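Local coordinates for protein Exo-beta-1,3-glucanase (Streptomyces sp. SirexAA-E, PDB 4PEY) that hydrolyses laminarin and laminarioligosaccharides as an exo-beta-1,3-glucanase of glycoside hydrolase family 55, yielding glucose and laminaribiose, at residues Asp524-Gln535 with Thr547-Val558; Asp426-His437 with Glu448-Lys459. The protein carries 1 engineered substitution. All coordinates share one frame; numbering follows the deposited sequence.

Interaction 1 (Asp524-Gln535 with Thr547-Val558)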
# COMPACT_ATOMS: atom_id res chain seq x y z
N ASP A 524 20.81 3.34 3.31
CA ASP A 524 20.31 4.06 2.14
C ASP A 524 19.14 4.97 2.49
O ASP A 524 17.98 4.72 2.13
CB ASP A 524 19.92 3.07 1.02
CG ASP A 524 21.07 2.16 0.61
OD1 ASP A 524 22.21 2.39 1.05
OD2 ASP A 524 20.82 1.20 -0.17
N LEU A 525 19.46 6.06 3.19
CA LEU A 525 18.51 7.12 3.53
C LEU A 525 18.65 8.30 2.58
O LEU A 525 19.75 8.59 2.10
CB LEU A 525 18.73 7.62 4.95
CG LEU A 525 18.62 6.61 6.09
CD1 LEU A 525 18.89 7.29 7.42
CD2 LEU A 525 17.26 5.94 6.08
N LEU A 526 17.55 9.01 2.33
CA LEU A 526 17.64 10.24 1.54
C LEU A 526 16.53 11.20 1.90
O LEU A 526 15.43 10.80 2.32
CB LEU A 526 17.62 9.89 0.05
CG LEU A 526 16.38 9.14 -0.46
CD1 LEU A 526 15.77 9.75 -1.73
CD2 LEU A 526 16.68 7.65 -0.60
N VAL A 527 16.82 12.49 1.75
CA VAL A 527 15.79 13.52 1.82
C VAL A 527 15.88 14.40 0.57
O VAL A 527 16.95 14.55 -0.03
CB VAL A 527 15.89 14.39 3.10
CG1 VAL A 527 15.69 13.51 4.35
CG2 VAL A 527 17.21 15.16 3.17
N VAL A 528 14.75 14.95 0.15
CA VAL A 528 14.69 15.70 -1.09
C VAL A 528 13.74 16.88 -0.94
O VAL A 528 12.61 16.71 -0.48
CB VAL A 528 14.19 14.84 -2.29
CG1 VAL A 528 14.45 15.58 -3.60
CG2 VAL A 528 14.82 13.45 -2.32
N SER A 529 14.21 18.08 -1.30
CA SER A 529 13.32 19.23 -1.43
C SER A 529 12.80 19.29 -2.85
O SER A 529 13.59 19.30 -3.80
CB SER A 529 14.05 20.54 -1.10
OG SER A 529 13.27 21.66 -1.48
N LEU A 530 11.49 19.36 -3.01
CA LEU A 530 10.90 19.42 -4.34
C LEU A 530 10.87 20.87 -4.82
O LEU A 530 10.06 21.69 -4.37
CB LEU A 530 9.49 18.79 -4.33
CG LEU A 530 9.43 17.38 -3.71
CD1 LEU A 530 8.01 16.85 -3.68
CD2 LEU A 530 10.37 16.41 -4.45
N GLY A 531 11.79 21.20 -5.72
CA GLY A 531 11.81 22.53 -6.33
C GLY A 531 12.15 23.67 -5.38
O GLY A 531 11.72 24.81 -5.60
N GLY A 532 12.90 23.38 -4.32
CA GLY A 532 13.32 24.40 -3.38
C GLY A 532 12.22 24.95 -2.48
O GLY A 532 12.39 26.01 -1.86
N LYS A 533 11.10 24.25 -2.39
CA LYS A 533 10.01 24.68 -1.52
C LYS A 533 10.26 24.14 -0.12
O LYS A 533 9.83 23.03 0.24
CB LYS A 533 8.66 24.20 -2.07
CG LYS A 533 8.36 24.71 -3.48
CD LYS A 533 8.10 26.20 -3.47
CE LYS A 533 7.76 26.74 -4.85
NZ LYS A 533 7.61 28.22 -4.80
N GLY A 534 10.96 24.95 0.68
CA GLY A 534 11.51 24.52 1.95
C GLY A 534 12.79 23.74 1.72
O GLY A 534 13.12 23.40 0.58
N GLN A 535 13.52 23.45 2.80
CA GLN A 535 14.72 22.61 2.71
C GLN A 535 14.85 21.75 3.96
O GLN A 535 14.32 22.12 5.02
CB GLN A 535 16.00 23.46 2.58
CG GLN A 535 16.04 24.49 1.43
CD GLN A 535 16.29 23.87 0.06
OE1 GLN A 535 16.50 22.67 -0.07
NE2 GLN A 535 16.27 24.71 -0.97
N THR A 547 19.63 19.85 2.24
CA THR A 547 19.33 20.04 0.82
C THR A 547 19.63 21.49 0.47
O THR A 547 19.61 22.37 1.34
CB THR A 547 17.87 19.68 0.49
OG1 THR A 547 16.97 20.46 1.28
CG2 THR A 547 17.62 18.18 0.73
N SER A 548 19.92 21.75 -0.80
CA SER A 548 20.18 23.12 -1.25
C SER A 548 19.75 23.29 -2.70
O SER A 548 19.51 22.30 -3.40
CB SER A 548 21.66 23.48 -1.10
OG SER A 548 22.47 22.77 -2.01
N GLY A 549 19.63 24.54 -3.15
CA GLY A 549 19.20 24.83 -4.50
C GLY A 549 17.72 24.59 -4.72
O GLY A 549 16.99 24.26 -3.77
N ASP A 550 17.26 24.75 -5.95
CA ASP A 550 15.88 24.43 -6.30
C ASP A 550 15.83 23.33 -7.35
O ASP A 550 14.85 23.20 -8.08
CB ASP A 550 15.13 25.67 -6.80
CG ASP A 550 15.70 26.24 -8.10
OD1 ASP A 550 16.67 25.68 -8.65
OD2 ASP A 550 15.16 27.27 -8.57
N THR A 551 16.90 22.53 -7.41
CA THR A 551 17.06 21.56 -8.49
C THR A 551 16.70 20.12 -8.10
O THR A 551 16.90 19.18 -8.88
CB THR A 551 18.51 21.59 -9.00
OG1 THR A 551 19.39 21.52 -7.87
CG2 THR A 551 18.77 22.89 -9.76
N THR A 552 16.16 19.95 -6.89
CA THR A 552 15.61 18.66 -6.45
C THR A 552 16.68 17.55 -6.50
O THR A 552 16.44 16.43 -6.99
CB THR A 552 14.34 18.29 -7.29
OG1 THR A 552 13.48 19.43 -7.39
CG2 THR A 552 13.55 17.16 -6.64
N ILE A 553 17.85 17.86 -5.96
CA ILE A 553 18.92 16.87 -5.80
C ILE A 553 18.86 16.25 -4.40
O ILE A 553 18.91 16.96 -3.39
CB ILE A 553 20.30 17.51 -6.02
CG1 ILE A 553 20.39 18.12 -7.42
CG2 ILE A 553 21.41 16.49 -5.79
CD1 ILE A 553 21.70 18.83 -7.69
N PRO A 554 18.75 14.91 -4.32
CA PRO A 554 18.69 14.28 -2.99
C PRO A 554 19.95 14.47 -2.15
O PRO A 554 21.06 14.52 -2.69
CB PRO A 554 18.51 12.79 -3.32
CG PRO A 554 17.88 12.77 -4.67
CD PRO A 554 18.47 13.94 -5.40
N SER A 555 19.75 14.59 -0.84
CA SER A 555 20.83 14.45 0.14
C SER A 555 20.75 13.05 0.73
O SER A 555 19.70 12.63 1.19
CB SER A 555 20.72 15.51 1.23
OG SER A 555 21.76 15.37 2.18
N GLN A 556 21.88 12.34 0.71
CA GLN A 556 21.90 10.91 1.00
C GLN A 556 22.80 10.52 2.16
O GLN A 556 23.84 11.15 2.40
CB GLN A 556 22.35 10.13 -0.24
CG GLN A 556 21.47 10.37 -1.46
CD GLN A 556 22.18 10.04 -2.76
OE1 GLN A 556 23.38 10.29 -2.92
NE2 GLN A 556 21.44 9.46 -3.70
N VAL A 557 22.41 9.46 2.87
CA VAL A 557 23.28 8.83 3.85
C VAL A 557 23.26 7.33 3.58
O VAL A 557 22.19 6.72 3.60
CB VAL A 557 22.83 9.12 5.31
CG1 VAL A 557 23.51 8.18 6.29
CG2 VAL A 557 23.11 10.58 5.67
N VAL A 558 24.41 6.74 3.31
CA VAL A 558 24.47 5.32 2.97
C VAL A 558 24.28 4.43 4.21
O VAL A 558 23.55 3.43 4.16
CB VAL A 558 25.80 4.94 2.27
CG1 VAL A 558 25.86 3.44 2.02
CG2 VAL A 558 25.94 5.71 0.97
O HOH W 1 15.13 21.45 -4.65
O HOH W 2 16.70 18.54 -2.68
O HOH W 3 17.03 21.37 -2.55

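Interaction 2 (Asp426-His437 with Glu448-Lys459). Engineered in segment 448-459: A458 (natural residue Glu). With BGC (beta-D-glucopyranose), chain B.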
# COMPACT_ATOMS: atom_id res chain seq x y z
N ASP A 426 6.60 -5.47 19.14
CA ASP A 426 7.96 -5.95 18.89
C ASP A 426 8.00 -6.85 17.66
O ASP A 426 7.00 -7.51 17.34
CB ASP A 426 8.51 -6.72 20.11
CG ASP A 426 8.63 -5.87 21.35
OD1 ASP A 426 8.69 -4.63 21.23
OD2 ASP A 426 8.69 -6.45 22.46
N ASN A 427 9.15 -6.89 16.99
CA ASN A 427 9.37 -7.76 15.83
C ASN A 427 8.38 -7.50 14.70
O ASN A 427 7.99 -8.41 13.96
CB ASN A 427 9.31 -9.24 16.26
CG ASN A 427 10.23 -9.53 17.43
OD1 ASN A 427 11.38 -9.11 17.44
ND2 ASN A 427 9.72 -10.24 18.43
N VAL A 428 7.97 -6.24 14.57
CA VAL A 428 7.07 -5.86 13.49
C VAL A 428 7.87 -5.59 12.22
O VAL A 428 8.97 -5.04 12.27
CB VAL A 428 6.22 -4.63 13.90
CG1 VAL A 428 5.42 -4.08 12.72
CG2 VAL A 428 5.28 -5.01 15.05
N LEU A 429 7.33 -6.04 11.09
CA LEU A 429 8.00 -5.90 9.79
C LEU A 429 7.09 -5.10 8.86
O LEU A 429 5.93 -5.46 8.67
CB LEU A 429 8.31 -7.27 9.17
CG LEU A 429 8.83 -7.23 7.73
CD1 LEU A 429 10.21 -6.57 7.65
CD2 LEU A 429 8.86 -8.63 7.12
N ALA A 430 7.64 -4.03 8.29
CA ALA A 430 6.95 -3.25 7.25
C ALA A 430 7.70 -3.41 5.94
O ALA A 430 8.90 -3.12 5.86
CB ALA A 430 6.86 -1.77 7.64
N THR A 431 7.01 -3.90 4.92
CA THR A 431 7.57 -4.00 3.58
C THR A 431 6.71 -3.17 2.62
O THR A 431 5.54 -3.49 2.37
CB THR A 431 7.66 -5.49 3.11
OG1 THR A 431 6.38 -6.13 3.25
CG2 THR A 431 8.68 -6.26 3.95
N GLY A 432 7.27 -2.08 2.10
CA GLY A 432 6.50 -1.20 1.23
C GLY A 432 5.65 -0.21 2.00
O GLY A 432 4.42 -0.22 1.90
N LEU A 433 6.30 0.66 2.77
CA LEU A 433 5.63 1.59 3.66
C LEU A 433 5.56 2.99 3.06
O LEU A 433 6.59 3.60 2.81
CB LEU A 433 6.36 1.61 5.01
CG LEU A 433 5.86 2.50 6.15
CD1 LEU A 433 4.49 2.03 6.59
CD2 LEU A 433 6.85 2.45 7.32
N PHE A 434 4.35 3.49 2.81
CA PHE A 434 4.15 4.81 2.20
C PHE A 434 3.30 5.63 3.16
O PHE A 434 2.15 5.28 3.40
CB PHE A 434 3.41 4.71 0.85
CG PHE A 434 4.09 3.87 -0.21
CD1 PHE A 434 4.12 2.49 -0.13
CD2 PHE A 434 4.61 4.48 -1.36
CE1 PHE A 434 4.71 1.73 -1.12
CE2 PHE A 434 5.18 3.73 -2.37
CZ PHE A 434 5.23 2.34 -2.26
N VAL A 435 3.84 6.72 3.71
CA VAL A 435 3.10 7.52 4.69
C VAL A 435 3.39 8.99 4.45
O VAL A 435 4.56 9.38 4.41
CB VAL A 435 3.48 7.15 6.16
CG1 VAL A 435 2.57 7.89 7.15
CG2 VAL A 435 3.38 5.64 6.39
N GLU A 436 2.34 9.81 4.30
CA GLU A 436 2.53 11.20 3.85
C GLU A 436 1.63 12.27 4.46
O GLU A 436 0.43 12.05 4.65
CB GLU A 436 2.32 11.31 2.34
CG GLU A 436 3.08 10.32 1.47
CD GLU A 436 2.85 10.63 0.02
OE1 GLU A 436 1.73 10.35 -0.47
OE2 GLU A 436 3.76 11.22 -0.61
N HIS A 437 2.25 13.42 4.73
CA HIS A 437 1.62 14.73 4.94
C HIS A 437 1.05 14.99 6.34
O HIS A 437 0.32 15.96 6.52
CB HIS A 437 0.52 14.99 3.90
CG HIS A 437 0.94 14.78 2.48
ND1 HIS A 437 2.07 15.36 1.93
CD2 HIS A 437 0.37 14.06 1.48
CE1 HIS A 437 2.19 14.99 0.67
NE2 HIS A 437 1.17 14.20 0.37
N GLU A 448 10.37 -2.90 19.85
CA GLU A 448 11.72 -3.42 19.63
C GLU A 448 11.84 -4.28 18.37
O GLU A 448 10.86 -4.86 17.90
CB GLU A 448 12.18 -4.25 20.84
CG GLU A 448 12.46 -3.41 22.08
CD GLU A 448 13.65 -2.49 21.90
OE1 GLU A 448 14.50 -2.77 21.02
OE2 GLU A 448 13.74 -1.49 22.63
N ASN A 449 13.06 -4.34 17.85
CA ASN A 449 13.40 -5.16 16.69
C ASN A 449 12.49 -4.95 15.48
O ASN A 449 12.17 -5.89 14.75
CB ASN A 449 13.42 -6.65 17.07
CG ASN A 449 14.09 -7.52 16.01
OD1 ASN A 449 15.06 -7.10 15.36
ND2 ASN A 449 13.55 -8.72 15.81
N GLY A 450 12.05 -3.71 15.27
CA GLY A 450 11.31 -3.38 14.07
C GLY A 450 12.21 -3.40 12.84
O GLY A 450 13.43 -3.16 12.93
N LYS A 451 11.62 -3.71 11.70
CA LYS A 451 12.30 -3.67 10.42
C LYS A 451 11.41 -3.03 9.38
O LYS A 451 10.22 -3.37 9.29
CB LYS A 451 12.69 -5.09 9.97
CG LYS A 451 13.79 -5.72 10.79
CD LYS A 451 14.12 -7.11 10.29
CE LYS A 451 15.12 -7.79 11.21
NZ LYS A 451 15.39 -9.20 10.84
N THR A 452 11.97 -2.10 8.60
CA THR A 452 11.26 -1.52 7.47
C THR A 452 12.10 -1.68 6.21
O THR A 452 13.27 -1.28 6.19
CB THR A 452 10.95 -0.02 7.69
OG1 THR A 452 9.97 0.10 8.72
CG2 THR A 452 10.40 0.62 6.40
N ILE A 453 11.49 -2.27 5.19
CA ILE A 453 12.11 -2.40 3.88
C ILE A 453 11.26 -1.59 2.92
O ILE A 453 10.12 -1.94 2.64
CB ILE A 453 12.22 -3.87 3.43
CG1 ILE A 453 13.08 -4.66 4.41
CG2 ILE A 453 12.82 -3.95 2.02
CD1 ILE A 453 13.03 -6.16 4.19
N PHE A 454 11.86 -0.48 2.46
CA PHE A 454 11.26 0.59 1.65
C PHE A 454 10.33 1.53 2.43
O PHE A 454 9.30 1.11 2.96
CB PHE A 454 10.49 0.07 0.42
CG PHE A 454 9.96 1.19 -0.44
CD1 PHE A 454 10.72 1.70 -1.49
CD2 PHE A 454 8.71 1.75 -0.19
CE1 PHE A 454 10.24 2.74 -2.28
CE2 PHE A 454 8.24 2.80 -0.95
CZ PHE A 454 8.99 3.29 -2.01
N TYR A 455 10.68 2.81 2.43
CA TYR A 455 9.83 3.84 2.99
C TYR A 455 9.76 5.02 2.03
O TYR A 455 10.78 5.46 1.51
CB TYR A 455 10.35 4.32 4.35
CG TYR A 455 9.49 5.37 5.03
CD1 TYR A 455 8.14 5.14 5.28
CD2 TYR A 455 10.03 6.59 5.44
CE1 TYR A 455 7.35 6.08 5.92
CE2 TYR A 455 9.25 7.55 6.09
CZ TYR A 455 7.91 7.29 6.33
OH TYR A 455 7.12 8.22 6.97
N GLN A 456 8.54 5.50 1.80
CA GLN A 456 8.35 6.74 1.04
C GLN A 456 7.48 7.69 1.85
O GLN A 456 6.37 7.33 2.26
CB GLN A 456 7.70 6.48 -0.32
CG GLN A 456 7.57 7.77 -1.19
CD GLN A 456 6.26 8.52 -0.98
OE1 GLN A 456 5.18 7.94 -1.01
NE2 GLN A 456 6.37 9.84 -0.77
N ASN A 457 8.00 8.89 2.08
CA ASN A 457 7.26 9.94 2.75
C ASN A 457 7.34 11.25 1.99
O ASN A 457 8.33 11.53 1.32
CB ASN A 457 7.80 10.16 4.17
CG ASN A 457 7.37 11.49 4.75
OD1 ASN A 457 8.08 12.50 4.63
ND2 ASN A 457 6.20 11.51 5.38
N ALA A 458 6.28 12.05 2.09
CA ALA A 458 6.37 13.48 1.80
C ALA A 458 5.79 14.18 3.00
O ALA A 458 4.78 13.73 3.56
CB ALA A 458 5.64 13.86 0.52
N LYS A 459 6.42 15.28 3.42
CA LYS A 459 5.94 16.03 4.57
C LYS A 459 4.72 16.86 4.20
O LYS A 459 4.41 17.04 3.02
CB LYS A 459 7.07 16.92 5.12
CG LYS A 459 8.23 16.13 5.77
CD LYS A 459 7.79 15.29 6.97
CE LYS A 459 7.18 16.13 8.09
NZ LYS A 459 6.65 15.30 9.22
C2 BGC B . 2.67 13.09 -3.36
C3 BGC B . 1.21 12.69 -3.20
C4 BGC B . 0.31 13.81 -3.69
C5 BGC B . 0.66 14.15 -5.13
C6 BGC B . -0.25 15.24 -5.67
C1 BGC B . 2.96 13.66 -4.75
O2 BGC B . 3.50 11.97 -3.10
O3 BGC B . 0.93 12.44 -1.84
O4 BGC B . -1.05 13.44 -3.59
O5 BGC B . 1.99 14.61 -5.16
O6 BGC B . 0.07 16.46 -5.05
O HOH W 4 8.84 -3.72 16.23
O HOH W 5 10.98 -7.12 12.48

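Interaction 1 (Asp524-Gln535 with Thr547-Val558)
V528 and T552 meet at about a right angle, methyl against methyl, with V528 CG1 3.5 Å from T552 CG2. Beta-branched residues suit this place because each offers a second branch to another neighbour. V528 has CG1 anti to its own nitrogen (chi1 -167°), which turns CG2 to the flank of P554, where it lies 3.9 Å from P554 CB. The T552 methyl also touches L530 CD2, while the hydroxyl takes the N-H of G531, with G531 N 3.0 Å from T552 OG1. On the sheet face of L525, S555 and V557, the CG2 methyl of V527 sits against both T547 CG2 and S555 CB. The two segments pair as antiparallel strands, L525-L526-V527 against V557-Q556-S555; this pairing follows a long parallel series in the right-handed beta-helix, so the final strand runs against the direction of the preceding coils. Around S529 and T552 direct backbone hydrogen bonding gives way to links through water: one molecule accepts the N-H of T552 and lies 2.8 Å from S529 O. A type I' turn from L530 to K533 places glycines at positive phi, and G532, lacking a side chain, lets D550 come near; a CB there would clash with D550 CB. Farther on, Q535 bends at chi2 (-76°) and uses both ends of its amide. Its OE1 receives the T547 hydroxyl on an in-plane lone pair, OG1 to OE1 2.6 Å, and its NE2 reaches G549 O at 2.9 Å.

Interaction 2 (Asp426-His437 with Glu448-Lys459)
This is a buried parallel pairing of strands from successive coils of the beta-helix, 429-436 beside 450-458, and it ends at the substrate pocket. Near the corner, L433 N bonds to F454 O, and G432 accepts a backbone shape that a CB would jam. The F434 and F454 rings meet obliquely, planes 45° apart, with F454 CE2 over one face of the F434 ring, 3.3 Å from F434 CZ. On the other face of the strands, L433 lays CG and CD2 against the Y455 ring, CG 3.6 Å from Y455 CD1. Amide side chains suit the polar end: N457 ND2 bonds to V435 O, and Q456 NE2 meets E436 OE2 at 3.0 Å from above the carboxylate plane, while Q130 holds Q456 OE1. E436 takes glucose O2 on OE2 and O3 on OE1, each at 2.6 Å. H437 bridges in its ring plane, ND1 to K459 O and NE2 to glucose O3 at 2.8 Å. A458 is an engineered alanine, its CB 3.4 Å from E436 OE2; the natural residue is a glutamate, the inferred proton donor. E436 and H437, ending one strand beside that position on the next coil, form part of the active-site pocket of this family 55 beta-helix.

Overall arrangement
Both contacts belong to the C-terminal run of coils: 426-437 and 448-459 are parallel neighbours, strand 489-498 follows, and 524-535 comes next before the chain reverses into 547-558. Their centres lie 20 Å apart and their nearest atoms about 6 Å, without touching. They serve one pocket from different places. Interaction 2 supplies E436 and H437, which hold one glucose, and the position of the inferred proton donor, here alanine; interaction 1 contributes L530 and T552, the side chain of T552 about 4 Å from a bound glucose. Y461, a substrate-binding residue, is near both, its side chain about 3 Å from that of H437 and about 5 Å from that of L530.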